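Local coordinates for protein intimin (Escherichia coli O127:H6 str. E2348/69, PDB 6TQD) that probably mediates bacterial adhesion, this juncture region of its passenger being a constitutively extended part that restrains the adhesin's sphere of action, at residues Leu6-Pro11 / Ile24-Lys29; Lys78-Ala83 / Ser91-Leu96; Leu34-Trp39 / Arg82-Asn87. All coordinates share one frame; numbering follows the deposited sequence.

Contact 1 of 3, residues Leu6-Pro11 / Ile24-Lys29; sequences LSLNIP and IQLIVK. With NA (sodium ion), chain I.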
ATOM      1  N   LEU A   6      -2.760  24.664  25.423  1.00 12.34           N
ATOM      2  CA  LEU A   6      -2.147  24.316  24.142  1.00 11.07           C
ATOM      3  C   LEU A   6      -2.535  22.898  23.766  1.00 11.85           C
ATOM      4  O   LEU A   6      -2.284  21.971  24.543  1.00 12.60           O
ATOM      5  CB  LEU A   6      -0.625  24.426  24.251  1.00 11.49           C
ATOM      6  CG  LEU A   6       0.167  24.125  22.988  1.00 12.50           C
ATOM      7  CD1 LEU A   6      -0.299  25.010  21.848  1.00 10.03           C
ATOM      8  CD2 LEU A   6       1.656  24.297  23.257  1.00 11.81           C
ATOM      9  N   SER A   7      -3.129  22.731  22.591  1.00  9.83           N
ATOM     10  CA  SER A   7      -3.480  21.407  22.089  1.00  9.36           C
ATOM     11  C   SER A   7      -3.099  21.290  20.619  1.00  8.70           C
ATOM     12  O   SER A   7      -3.082  22.279  19.873  1.00  9.00           O
ATOM     13  CB  SER A   7      -4.979  21.109  22.244  1.00 12.95           C
ATOM     14  OG  SER A   7      -5.763  21.913  21.385  1.00 16.84           O
ATOM     15  N   LEU A   8      -2.753  20.065  20.217  1.00  7.10           N
ATOM     16  CA  LEU A   8      -2.465  19.703  18.834  1.00  6.92           C
ATOM     17  C   LEU A   8      -3.246  18.442  18.491  1.00  7.08           C
ATOM     18  O   LEU A   8      -3.197  17.454  19.231  1.00  9.02           O
ATOM     19  CB  LEU A   8      -0.972  19.431  18.673  1.00  7.54           C
ATOM     20  CG  LEU A   8      -0.509  18.888  17.320  1.00  9.39           C
ATOM     21  CD1 LEU A   8      -0.763  19.884  16.199  1.00 11.09           C
ATOM     22  CD2 LEU A   8       0.979  18.517  17.386  1.00 10.37           C
ATOM     23  N   ASN A   9      -3.968  18.473  17.379  1.00  8.01           N
ATOM     24  CA  ASN A   9      -4.645  17.299  16.851  1.00  8.11           C
ATOM     25  C   ASN A   9      -4.296  17.149  15.380  1.00  9.87           C
ATOM     26  O   ASN A   9      -4.144  18.143  14.666  1.00  9.03           O
ATOM     27  CB  ASN A   9      -6.167  17.392  17.025  1.00  7.62           C
ATOM     28  CG  ASN A   9      -6.607  17.210  18.489  1.00 11.63           C
ATOM     29  OD1 ASN A   9      -6.492  18.126  19.307  1.00 13.56           O
ATOM     30  ND2 ASN A   9      -7.120  16.025  18.820  1.00 13.29           N
ATOM     31  N   ILE A  10      -4.151  15.900  14.951  1.00  9.36           N
ATOM     32  CA  ILE A  10      -3.868  15.553  13.563  1.00 11.35           C
ATOM     33  C   ILE A  10      -5.012  14.686  13.073  1.00 11.61           C
ATOM     34  O   ILE A  10      -5.040  13.484  13.321  1.00 14.41           O
ATOM     35  CB  ILE A  10      -2.505  14.847  13.428  1.00 10.69           C
ATOM     36  CG1 ILE A  10      -1.412  15.726  14.057  1.00 12.25           C
ATOM     37  CG2 ILE A  10      -2.217  14.539  11.952  1.00 12.84           C
ATOM     38  CD1 ILE A  10      -0.000  15.190  13.918  1.00 15.96           C
ATOM     39  N   PRO A  11      -6.011  15.283  12.409  1.00 13.04           N
ATOM     40  CA  PRO A  11      -7.267  14.560  12.155  1.00 15.35           C
ATOM     41  C   PRO A  11      -7.144  13.447  11.140  1.00 14.80           C
ATOM     42  O   PRO A  11      -7.976  12.535  11.156  1.00 17.47           O
ATOM     43  CB  PRO A  11      -8.210  15.654  11.636  1.00 16.62           C
ATOM     44  CG  PRO A  11      -7.301  16.702  11.090  1.00 18.32           C
ATOM     45  CD  PRO A  11      -6.087  16.688  11.968  1.00 18.26           C
ATOM     46  N   ILE A  24       0.176  18.003   5.150  1.00 10.50           N
ATOM     47  CA  ILE A  24      -0.239  17.555   6.471  1.00  9.99           C
ATOM     48  C   ILE A  24      -1.162  18.601   7.069  1.00 13.23           C
ATOM     49  O   ILE A  24      -0.826  19.788   7.088  1.00 13.29           O
ATOM     50  CB  ILE A  24       0.994  17.370   7.373  1.00 10.97           C
ATOM     51  CG1 ILE A  24       1.922  16.283   6.819  1.00 10.74           C
ATOM     52  CG2 ILE A  24       0.552  17.035   8.781  1.00 13.15           C
ATOM     53  CD1 ILE A  24       3.333  16.326   7.353  1.00 10.96           C
ATOM     54  N   GLN A  25      -2.321  18.172   7.555  1.00 12.16           N
ATOM     55  CA  GLN A  25      -3.263  19.058   8.225  1.00 14.71           C
ATOM     56  C   GLN A  25      -3.081  18.953   9.734  1.00 13.12           C
ATOM     57  O   GLN A  25      -3.243  17.867  10.312  1.00 15.04           O
ATOM     58  CB  GLN A  25      -4.707  18.765   7.828  1.00 20.64           C
ATOM     59  CG  GLN A  25      -5.692  19.755   8.420  1.00 24.69           C
ATOM     60  CD  GLN A  25      -7.131  19.466   8.048  1.00 27.95           C
ATOM     61  OE1 GLN A  25      -7.425  18.479   7.376  1.00 28.91           O
ATOM     62  NE2 GLN A  25      -8.037  20.334   8.479  1.00 27.62           N
ATOM     63  N   LEU A  26      -2.724  20.076  10.358  1.00 11.88           N
ATOM     64  CA  LEU A  26      -2.596  20.197  11.802  1.00 11.62           C
ATOM     65  C   LEU A  26      -3.690  21.121  12.315  1.00 13.83           C
ATOM     66  O   LEU A  26      -4.020  22.130  11.672  1.00 15.90           O
ATOM     67  CB  LEU A  26      -1.237  20.808  12.162  1.00 12.12           C
ATOM     68  CG  LEU A  26       0.019  20.096  11.642  1.00 11.79           C
ATOM     69  CD1 LEU A  26       1.270  20.858  12.094  1.00 12.31           C
ATOM     70  CD2 LEU A  26       0.069  18.659  12.087  1.00 12.71           C
ATOM     71  N   ILE A  27      -4.246  20.799  13.482  0.55  9.77           N
ATOM     72  CA  ILE A  27      -5.248  21.645  14.131  0.55 10.41           C
ATOM     73  C   ILE A  27      -4.698  22.027  15.501  0.55 10.19           C
ATOM     74  O   ILE A  27      -4.634  21.189  16.410  0.55 10.43           O
ATOM     75  CB  ILE A  27      -6.610  20.950  14.244  0.55 12.25           C
ATOM     76  CG1 ILE A  27      -7.152  20.612  12.850  0.55 13.14           C
ATOM     77  CG2 ILE A  27      -7.601  21.841  14.977  0.55 13.98           C
ATOM     78  CD1 ILE A  27      -8.453  19.835  12.851  0.55 13.65           C
ATOM     79  N   VAL A  28      -4.320  23.296  15.651  1.00 11.23           N
ATOM     80  CA  VAL A  28      -3.691  23.821  16.848  1.00 11.88           C
ATOM     81  C   VAL A  28      -4.657  24.761  17.546  1.00 11.17           C
ATOM     82  O   VAL A  28      -5.311  25.589  16.900  1.00 13.44           O
ATOM     83  CB  VAL A  28      -2.398  24.582  16.495  1.00 13.25           C
ATOM     84  CG1 VAL A  28      -1.871  25.353  17.699  1.00 15.06           C
ATOM     85  CG2 VAL A  28      -1.346  23.630  15.952  1.00 14.86           C
ATOM     86  N   LYS A  29      -4.729  24.650  18.867  1.00  9.94           N
ATOM     87  CA  LYS A  29      -5.392  25.644  19.705  1.00 11.43           C
ATOM     88  C   LYS A  29      -4.373  26.087  20.739  1.00 12.02           C
ATOM     89  O   LYS A  29      -3.831  25.254  21.465  1.00 14.19           O
ATOM     90  CB  LYS A  29      -6.625  25.072  20.404  1.00 18.47           C
ATOM     91  CG  LYS A  29      -7.745  24.631  19.472  1.00 27.26           C
ATOM     92  CD  LYS A  29      -8.253  25.771  18.605  1.00 32.77           C
ATOM     93  CE  LYS A  29      -9.580  25.414  17.943  1.00 35.69           C
ATOM     94  NZ  LYS A  29      -9.534  24.105  17.220  1.00 35.05           N
TER
HETATM   95 NA    NA I 703      -5.039  11.145  13.913  1.00 23.01          NA
HETATM   96  O   HOH W   1      -6.065  20.823  18.874  1.00 12.53           O
HETATM   97  O   HOH W   2      -6.459  10.223  12.175  1.00 53.58           O
HETATM   98  O   HOH W   3      -5.414   8.518  14.153  1.00 36.68           O
HETATM   99  O   HOH W   4      -3.008  11.106  12.982  1.00 24.58           O
HETATM  100  O   HOH W   5      -3.237  11.587  15.748  1.00 17.75           O
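Ser7 and Asn9 pair through their backbones with Lys29 and Ile27, joining edge strand 6-9 of an Ig-like β-sandwich antiparallel to strand 21-30. The Ser7–Lys29 and Asn9–Ile27 couples are each closed by two hydrogen bonds, Ser7 N to Lys29 O measuring 2.9 Å. Between them Leu8 and Val28 form a non-hydrogen-bonded pair whose side chains turn to the interior, Leu8 CD1 resting 3.8 Å from Val28 CG2. Ile10 and Leu26 continue that layer, lying side by side with Ile10 CG1 3.8 Å from Leu26 CD2. The pairing stops after Asn9: Pro11 brings no N-H, and its CD sits 3.5 Å from Gln25 O. On the outer surface one water bridges Ser7 OG, Asn9 OD1 and Ile27 O, so that the Ile27 carbonyl accepts from both Asn9 N and the water. With chi1 at 69°, Ser7 OG reaches both this water and Lys29 CB, 3.4 Å away. The inner layer meets the opposite sheet, Leu8 reaching Ala81 and Val94. Where the first strand leaves its partner, the Ile10 carbonyl turns away from Gln25, and Ile10 O binds a sodium ion at 2.4 Å, with four waters completing the observed ligands.

Contact 2 of 3, residues Lys78-Ala83 / Ser91-Leu96; sequences KVTARA and SNNVLL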
ATOM      1  N   LYS A  78       5.551   5.704  11.170  1.00  8.64           N
ATOM      2  CA  LYS A  78       4.931   6.409  12.284  1.00  9.27           C
ATOM      3  C   LYS A  78       5.855   7.558  12.659  1.00  9.59           C
ATOM      4  O   LYS A  78       7.038   7.337  12.954  1.00 11.40           O
ATOM      5  CB  LYS A  78       4.759   5.479  13.485  1.00 13.27           C
ATOM      6  CG  LYS A  78       3.907   4.243  13.218  1.00 17.99           C
ATOM      7  CD  LYS A  78       2.426   4.492  13.323  1.00 22.46           C
ATOM      8  CE  LYS A  78       1.639   3.202  13.108  1.00 27.54           C
ATOM      9  NZ  LYS A  78       0.167   3.428  13.116  1.00 29.96           N
ATOM     10  N   VAL A  79       5.329   8.787  12.618  1.00  8.15           N
ATOM     11  CA  VAL A  79       6.087   9.979  12.964  1.00  7.41           C
ATOM     12  C   VAL A  79       5.281  10.749  14.009  1.00  8.38           C
ATOM     13  O   VAL A  79       4.082  10.527  14.187  1.00  7.64           O
ATOM     14  CB  VAL A  79       6.370  10.875  11.741  1.00  8.67           C
ATOM     15  CG1 VAL A  79       7.083  10.083  10.650  1.00  9.66           C
ATOM     16  CG2 VAL A  79       5.070  11.458  11.201  1.00 10.93           C
ATOM     17  N   THR A  80       5.954  11.665  14.712  1.00  5.71           N
ATOM     18  CA  THR A  80       5.307  12.400  15.781  1.00  7.25           C
ATOM     19  C   THR A  80       5.579  13.895  15.651  1.00  5.13           C
ATOM     20  O   THR A  80       6.655  14.314  15.222  1.00  6.59           O
ATOM     21  CB  THR A  80       5.733  11.926  17.185  1.00 11.54           C
ATOM     22  OG1 THR A  80       7.157  11.867  17.266  1.00 15.35           O
ATOM     23  CG2 THR A  80       5.135  10.561  17.486  1.00 13.43           C
ATOM     24  N   ALA A  81       4.603  14.689  16.065  1.00  6.73           N
ATOM     25  CA  ALA A  81       4.711  16.135  16.063  1.00  4.96           C
ATOM     26  C   ALA A  81       4.323  16.674  17.422  1.00  6.51           C
ATOM     27  O   ALA A  81       3.355  16.223  18.024  1.00  8.10           O
ATOM     28  CB  ALA A  81       3.760  16.757  15.045  1.00  7.51           C
ATOM     29  N   ARG A  82       5.049  17.687  17.873  1.00  6.01           N
ATOM     30  CA  ARG A  82       4.771  18.377  19.116  1.00  6.48           C
ATOM     31  C   ARG A  82       4.734  19.866  18.817  1.00  7.53           C
ATOM     32  O   ARG A  82       5.671  20.407  18.220  1.00  8.23           O
ATOM     33  CB  ARG A  82       5.850  18.061  20.152  1.00  8.72           C
ATOM     34  CG  ARG A  82       5.562  18.598  21.549  1.00  9.77           C
ATOM     35  CD  ARG A  82       6.731  18.358  22.499  1.00 11.18           C
ATOM     36  NE  ARG A  82       6.978  16.956  22.858  1.00 10.02           N
ATOM     37  CZ  ARG A  82       6.327  16.288  23.810  1.00 11.41           C
ATOM     38  NH1 ARG A  82       5.336  16.869  24.475  1.00 13.14           N
ATOM     39  NH2 ARG A  82       6.671  15.049  24.112  1.00 12.14           N
ATOM     40  N   ALA A  83       3.670  20.533  19.243  1.00  7.92           N
ATOM     41  CA  ALA A  83       3.570  21.979  19.093  1.00  5.29           C
ATOM     42  C   ALA A  83       4.116  22.670  20.333  1.00  6.69           C
ATOM     43  O   ALA A  83       3.987  22.164  21.450  1.00  7.62           O
ATOM     44  CB  ALA A  83       2.121  22.391  18.871  1.00  8.63           C
ATOM     45  N   SER A  91       2.495  20.832  23.445  1.00  7.69           N
ATOM     46  CA  SER A  91       1.330  19.971  23.351  1.00  6.37           C
ATOM     47  C   SER A  91       1.722  18.523  23.635  1.00  6.85           C
ATOM     48  O   SER A  91       2.868  18.209  23.943  1.00  7.46           O
ATOM     49  CB  SER A  91       0.745  20.051  21.941  1.00  9.28           C
ATOM     50  OG  SER A  91       1.635  19.464  20.998  1.00  7.24           O
ATOM     51  N   ASN A  92       0.755  17.618  23.499  1.00  7.28           N
ATOM     52  CA  ASN A  92       1.103  16.212  23.400  1.00  7.21           C
ATOM     53  C   ASN A  92       1.986  15.997  22.170  1.00  8.30           C
ATOM     54  O   ASN A  92       1.983  16.784  21.215  1.00  8.71           O
ATOM     55  CB  ASN A  92      -0.165  15.383  23.193  1.00  7.40           C
ATOM     56  CG  ASN A  92      -1.061  15.332  24.410  1.00 11.85           C
ATOM     57  OD1 ASN A  92      -0.595  15.370  25.545  1.00 13.83           O
ATOM     58  ND2 ASN A  92      -2.365  15.237  24.178  1.00 15.25           N
ATOM     59  N   ASN A  93       2.743  14.894  22.186  1.00  7.52           N
ATOM     60  CA  ASN A  93       3.493  14.439  21.016  1.00 10.03           C
ATOM     61  C   ASN A  93       2.536  13.537  20.245  1.00  9.27           C
ATOM     62  O   ASN A  93       2.198  12.446  20.708  1.00 11.51           O
ATOM     63  CB  ASN A  93       4.756  13.710  21.470  1.00 10.00           C
ATOM     64  CG  ASN A  93       5.854  13.731  20.427  1.00 14.51           C
ATOM     65  OD1 ASN A  93       5.822  14.516  19.467  1.00 12.07           O
ATOM     66  ND2 ASN A  93       6.870  12.905  20.643  1.00 17.01           N
ATOM     67  N   VAL A  94       2.088  13.999  19.089  1.00  6.53           N
ATOM     68  CA  VAL A  94       0.942  13.414  18.406  1.00  6.98           C
ATOM     69  C   VAL A  94       1.401  12.572  17.229  1.00  6.87           C
ATOM     70  O   VAL A  94       2.217  13.009  16.405  1.00  6.04           O
ATOM     71  CB  VAL A  94      -0.029  14.522  17.946  1.00  8.91           C
ATOM     72  CG1 VAL A  94      -1.241  13.940  17.271  1.00  9.95           C
ATOM     73  CG2 VAL A  94      -0.453  15.380  19.136  1.00 10.37           C
ATOM     74  N   LEU A  95       0.814  11.387  17.110  1.00  8.79           N
ATOM     75  CA  LEU A  95       1.188  10.425  16.093  1.00 10.04           C
ATOM     76  C   LEU A  95       0.518  10.752  14.769  1.00  9.42           C
ATOM     77  O   LEU A  95      -0.672  11.077  14.704  1.00 12.04           O
ATOM     78  CB  LEU A  95       0.737   9.037  16.551  1.00 11.68           C
ATOM     79  CG  LEU A  95       0.876   7.888  15.559  1.00 13.11           C
ATOM     80  CD1 LEU A  95       2.333   7.646  15.233  1.00 12.83           C
ATOM     81  CD2 LEU A  95       0.224   6.647  16.138  1.00 16.50           C
ATOM     82  N   LEU A  96       1.311  10.684  13.711  1.00  8.43           N
ATOM     83  CA  LEU A  96       0.842  10.700  12.334  1.00  7.99           C
ATOM     84  C   LEU A  96       1.374   9.436  11.674  1.00  7.44           C
ATOM     85  O   LEU A  96       2.571   9.149  11.766  1.00  8.39           O
ATOM     86  CB  LEU A  96       1.378  11.923  11.597  1.00  8.98           C
ATOM     87  CG  LEU A  96       1.222  12.003  10.078  1.00  8.95           C
ATOM     88  CD1 LEU A  96      -0.244  12.056   9.667  1.00  9.17           C
ATOM     89  CD2 LEU A  96       1.971  13.192   9.501  1.00 11.26           C
TER
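Val79 with Leu96, and Ala81 with Val94, carry the regular backbone pairing of this antiparallel contact. Each couple is closed by two hydrogen bonds; the amide of Leu96 meets Val79 O almost straight, at 2.8 Å and 179°. Cα hydrogens fill the intervals, as where Thr80 CA lies 3.2 Å from Val94 O.

The polar side chains act at the other end. Ser91 faces Ala83 where an even register would bring Asn92, and its hydroxyl makes good the difference: Ser91 OG accepts from Ala83 N at 2.9 Å and donates to Asn92 O at 2.7 Å. With chi1 at 68°, the hydroxyl is folded back between its own backbone N and carbonyl carbon, which lets it stand between the two strands. Ser91 N meanwhile donates to Ala83 O. Arg82 extends along its first two torsions and then bends at chi3 (-69°), laying its guanidinium across Asn93, whose CB sits over one face, 3.5 Å from Arg82 NH2. The bond from Arg82 NH1 to Ser91 O is weak.

These are the last two strands of an Ig-like sandwich domain, the F–G hairpin, and their two faces differ. Thr80, Arg82, Asn93 and Leu95 lie on the outer one, while Val79, Ala81, Val94 and Leu96 turn inward, with Ile10 packing on Leu96.

Among apolar contacts, Val79 and Leu96 lie alongside each other, Val79 CG2 being 3.7 Å from Leu96 CB. On the outside the aliphatic part of Lys78 crosses Leu95, with Lys78 CD 3.7 Å from Leu95 CD1, and the ammonium group of Lys78 continues to a hydrogen bond with Thr97 OG1.

Contact 3 of 3, residues Leu34-Trp39 / Arg82-Asn87; sequences LDRIVW and RAYDRN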
ATOM      1  N   LEU A  34       0.952  30.059  18.843  1.00 14.75           N
ATOM      2  CA  LEU A  34       1.831  29.003  18.370  1.00 12.49           C
ATOM      3  C   LEU A  34       3.189  29.579  17.996  1.00 14.10           C
ATOM      4  O   LEU A  34       3.281  30.624  17.340  1.00 16.17           O
ATOM      5  CB  LEU A  34       1.212  28.321  17.150  1.00 14.09           C
ATOM      6  CG  LEU A  34       2.029  27.215  16.471  1.00 13.41           C
ATOM      7  CD1 LEU A  34       2.168  25.994  17.364  1.00 15.03           C
ATOM      8  CD2 LEU A  34       1.420  26.827  15.120  1.00 13.64           C
ATOM      9  N   ASP A  35       4.251  28.907  18.443  1.00 10.42           N
ATOM     10  CA  ASP A  35       5.606  29.253  18.041  1.00 10.73           C
ATOM     11  C   ASP A  35       6.133  28.346  16.936  1.00 11.77           C
ATOM     12  O   ASP A  35       6.696  28.835  15.948  1.00 12.44           O
ATOM     13  CB  ASP A  35       6.540  29.222  19.262  1.00 11.41           C
ATOM     14  CG  ASP A  35       7.966  29.626  18.916  1.00 12.53           C
ATOM     15  OD1 ASP A  35       8.212  30.832  18.752  1.00 16.83           O
ATOM     16  OD2 ASP A  35       8.824  28.722  18.787  1.00 14.25           O
ATOM     17  N   ARG A  36       5.963  27.031  17.073  1.00  9.04           N
ATOM     18  CA  ARG A  36       6.562  26.098  16.127  1.00 10.38           C
ATOM     19  C   ARG A  36       6.006  24.702  16.352  1.00  9.05           C
ATOM     20  O   ARG A  36       5.384  24.409  17.382  1.00  7.60           O
ATOM     21  CB  ARG A  36       8.079  26.060  16.298  1.00  9.46           C
ATOM     22  CG  ARG A  36       8.495  25.463  17.622  1.00 11.94           C
ATOM     23  CD  ARG A  36       9.972  25.620  17.851  1.00 13.88           C
ATOM     24  NE  ARG A  36      10.420  24.924  19.055  1.00 12.39           N
ATOM     25  CZ  ARG A  36      10.270  25.373  20.290  1.00 10.60           C
ATOM     26  NH1 ARG A  36       9.660  26.527  20.520  1.00 12.53           N
ATOM     27  NH2 ARG A  36      10.736  24.653  21.304  1.00 13.02           N
ATOM     28  N   ILE A  37       6.256  23.833  15.363  1.00  8.27           N
ATOM     29  CA  ILE A  37       6.016  22.402  15.436  1.00  8.37           C
ATOM     30  C   ILE A  37       7.373  21.715  15.318  1.00  6.28           C
ATOM     31  O   ILE A  37       8.168  22.065  14.434  1.00  8.43           O
ATOM     32  CB  ILE A  37       5.109  21.917  14.284  1.00  9.68           C
ATOM     33  CG1 ILE A  37       3.843  22.767  14.146  1.00  9.78           C
ATOM     34  CG2 ILE A  37       4.767  20.466  14.481  1.00  9.50           C
ATOM     35  CD1 ILE A  37       2.899  22.704  15.334  1.00  9.48           C
ATOM     36  N   VAL A  38       7.617  20.730  16.174  0.70  5.89           N
ATOM     37  CA  VAL A  38       8.854  19.954  16.177  0.70  8.33           C
ATOM     38  C   VAL A  38       8.529  18.491  15.886  0.70  7.00           C
ATOM     39  O   VAL A  38       7.670  17.891  16.550  0.70  6.76           O
ATOM     40  CB  VAL A  38       9.597  20.093  17.519  0.70  9.00           C
ATOM     41  CG1 VAL A  38      10.786  19.165  17.565  0.70  8.90           C
ATOM     42  CG2 VAL A  38      10.041  21.539  17.738  0.70  9.82           C
ATOM     43  N   TRP A  39       9.219  17.916  14.898  1.00  6.88           N
ATOM     44  CA  TRP A  39       8.897  16.594  14.378  1.00  6.69           C
ATOM     45  C   TRP A  39       9.994  15.578  14.665  1.00  9.74           C
ATOM     46  O   TRP A  39      11.183  15.900  14.608  1.00  9.94           O
ATOM     47  CB  TRP A  39       8.742  16.623  12.847  1.00  7.99           C
ATOM     48  CG  TRP A  39       7.569  17.351  12.356  1.00  6.81           C
ATOM     49  CD1 TRP A  39       7.512  18.675  12.048  1.00  8.48           C
ATOM     50  CD2 TRP A  39       6.266  16.818  12.097  1.00  5.13           C
ATOM     51  NE1 TRP A  39       6.254  19.007  11.609  1.00  9.57           N
ATOM     52  CE2 TRP A  39       5.467  17.886  11.623  1.00  6.91           C
ATOM     53  CE3 TRP A  39       5.706  15.540  12.194  1.00  5.80           C
ATOM     54  CZ2 TRP A  39       4.142  17.717  11.262  1.00  8.33           C
ATOM     55  CZ3 TRP A  39       4.368  15.373  11.836  1.00  6.93           C
ATOM     56  CH2 TRP A  39       3.610  16.453  11.384  1.00  8.81           C
ATOM     57  N   ARG A  82       5.049  17.687  17.873  1.00  6.01           N
ATOM     58  CA  ARG A  82       4.771  18.377  19.116  1.00  6.48           C
ATOM     59  C   ARG A  82       4.734  19.866  18.817  1.00  7.53           C
ATOM     60  O   ARG A  82       5.671  20.407  18.220  1.00  8.23           O
ATOM     61  CB  ARG A  82       5.850  18.061  20.152  1.00  8.72           C
ATOM     62  CG  ARG A  82       5.562  18.598  21.549  1.00  9.77           C
ATOM     63  CD  ARG A  82       6.731  18.358  22.499  1.00 11.18           C
ATOM     64  NE  ARG A  82       6.978  16.956  22.858  1.00 10.02           N
ATOM     65  CZ  ARG A  82       6.327  16.288  23.810  1.00 11.41           C
ATOM     66  NH1 ARG A  82       5.336  16.869  24.475  1.00 13.14           N
ATOM     67  NH2 ARG A  82       6.671  15.049  24.112  1.00 12.14           N
ATOM     68  N   ALA A  83       3.670  20.533  19.243  1.00  7.92           N
ATOM     69  CA  ALA A  83       3.570  21.979  19.093  1.00  5.29           C
ATOM     70  C   ALA A  83       4.116  22.670  20.333  1.00  6.69           C
ATOM     71  O   ALA A  83       3.987  22.164  21.450  1.00  7.62           O
ATOM     72  CB  ALA A  83       2.121  22.391  18.871  1.00  8.63           C
ATOM     73  N   TYR A  84       4.744  23.837  20.128  1.00  4.87           N
ATOM     74  CA  TYR A  84       5.184  24.689  21.218  1.00  4.46           C
ATOM     75  C   TYR A  84       4.562  26.072  21.052  1.00  6.42           C
ATOM     76  O   TYR A  84       4.472  26.594  19.924  1.00  7.28           O
ATOM     77  CB  TYR A  84       6.699  24.889  21.238  1.00  6.16           C
ATOM     78  CG  TYR A  84       7.482  23.696  21.719  1.00  7.70           C
ATOM     79  CD1 TYR A  84       7.730  22.638  20.878  1.00  8.05           C
ATOM     80  CD2 TYR A  84       7.989  23.638  23.013  1.00  9.32           C
ATOM     81  CE1 TYR A  84       8.451  21.547  21.298  1.00  9.60           C
ATOM     82  CE2 TYR A  84       8.719  22.543  23.445  1.00 11.81           C
ATOM     83  CZ  TYR A  84       8.948  21.502  22.571  1.00 10.91           C
ATOM     84  OH  TYR A  84       9.675  20.385  22.955  1.00 16.80           O
ATOM     85  N   ASP A  85       4.198  26.686  22.174  1.00  6.31           N
ATOM     86  CA  ASP A  85       3.691  28.056  22.162  1.00  6.26           C
ATOM     87  C   ASP A  85       4.819  29.041  22.459  1.00  8.96           C
ATOM     88  O   ASP A  85       5.963  28.669  22.721  1.00  8.57           O
ATOM     89  CB  ASP A  85       2.484  28.216  23.087  1.00  7.14           C
ATOM     90  CG  ASP A  85       2.821  28.133  24.568  1.00  8.25           C
ATOM     91  OD1 ASP A  85       4.002  28.267  24.939  1.00  9.98           O
ATOM     92  OD2 ASP A  85       1.874  27.950  25.366  1.00  9.64           O
ATOM     93  N   ARG A  86       4.476  30.328  22.415  1.00  8.92           N
ATOM     94  CA  ARG A  86       5.469  31.389  22.606  1.00 10.57           C
ATOM     95  C   ARG A  86       6.024  31.461  24.016  1.00 11.59           C
ATOM     96  O   ARG A  86       7.035  32.147  24.214  1.00 12.98           O
ATOM     97  CB  ARG A  86       4.870  32.740  22.208  1.00 15.59           C
ATOM     98  CG  ARG A  86       4.842  32.981  20.710  1.00 23.47           C
ATOM     99  CD  ARG A  86       4.286  34.363  20.372  1.00 32.42           C
ATOM    100  NE  ARG A  86       2.833  34.427  20.503  1.00 37.58           N
ATOM    101  CZ  ARG A  86       2.100  35.500  20.222  1.00 43.42           C
ATOM    102  NH1 ARG A  86       2.685  36.612  19.796  1.00 47.25           N
ATOM    103  NH2 ARG A  86       0.782  35.462  20.367  1.00 42.43           N
ATOM    104  N   ASN A  87       5.394  30.799  24.993  1.00 10.54           N
ATOM    105  CA  ASN A  87       5.875  30.726  26.368  1.00 10.51           C
ATOM    106  C   ASN A  87       6.715  29.482  26.626  1.00 10.97           C
ATOM    107  O   ASN A  87       7.196  29.297  27.747  1.00 14.44           O
ATOM    108  CB  ASN A  87       4.697  30.714  27.340  1.00 11.66           C
ATOM    109  CG  ASN A  87       3.968  32.049  27.406  1.00 15.74           C
ATOM    110  OD1 ASN A  87       4.246  32.961  26.625  1.00 17.03           O
ATOM    111  ND2 ASN A  87       3.048  32.171  28.351  1.00 16.91           N
TER
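A classic β-bulge brings Asp35 and Arg36 together opposite Tyr84, where the edge strand 34-40 of the Ig-like sandwich runs antiparallel to strand 76-85. Both amides of the bulge converge on one acceptor: Tyr84 O takes Asp35 N at 2.8 Å and Arg36 N at 3.2 Å. The first lies in the carbonyl plane and the second is tilted from it. Tyr84 N returns a bond to Arg36 O, and past the bulge Val38 and Arg82 form a regular hydrogen-bonded pair.

The extra residue leaves Arg36 on the same outer face as Tyr84, and their side chains stack. Arg36 leaves the backbone with chi1 at 67° and runs extended from CG to NE, which sets the guanidinium flat on the phenol ring, planes 14° apart. Arg36 CZ is 3.9 Å from the centroid of the Tyr84 ring, a cation-pi contact, and Arg36 NH2 sits over the ring centre. A salt bridge joins Arg36 NH1 to Asp35 OD2 at 2.9 Å; the oxygen lies close to the guanidinium plane, while the N-H comes to the carboxylate from above its plane. This bond should help to fix the rotation of the stacked group and balance its charge.

On the inner face Ala83 is flanked by two longer residues. Ile37 CD1 lies 3.6 Å and Leu34 CD1 3.9 Å from Ala83 CB, and both reach on to strand 21-30, touching Leu26 and Val28 respectively. After Asp85 the strand gives way to an Asx turn, Asp85 OD1 accepting from Asn87 N at 2.9 Å and also from Asn89 N. The whole is a C–F strand pair of an Ig-like sheet, interrupted by a classic bulge.

All three contacts belong to one Ig-like β-sandwich in the N-terminal part of the chain. Contact 1 joins strands 6-9 and 21-30 in one sheet; contacts 2 and 3 lie in the other and share strand 76-85, with Arg82 and Ala83 common to both. Centres are about 9 Å apart for contacts 1 and 2 and about 11 Å for the other pairs. Along the chain contact 1 closes before either of the others opens. The sheets meet in a common core through Leu6, Leu8 and Leu26, with Leu6 CD2 lying 3.6 Å from Ala83 O and Leu26 set against Ile37. Contacts 2 and 3 meet at Trp39, which packs on Ala81 and Leu96.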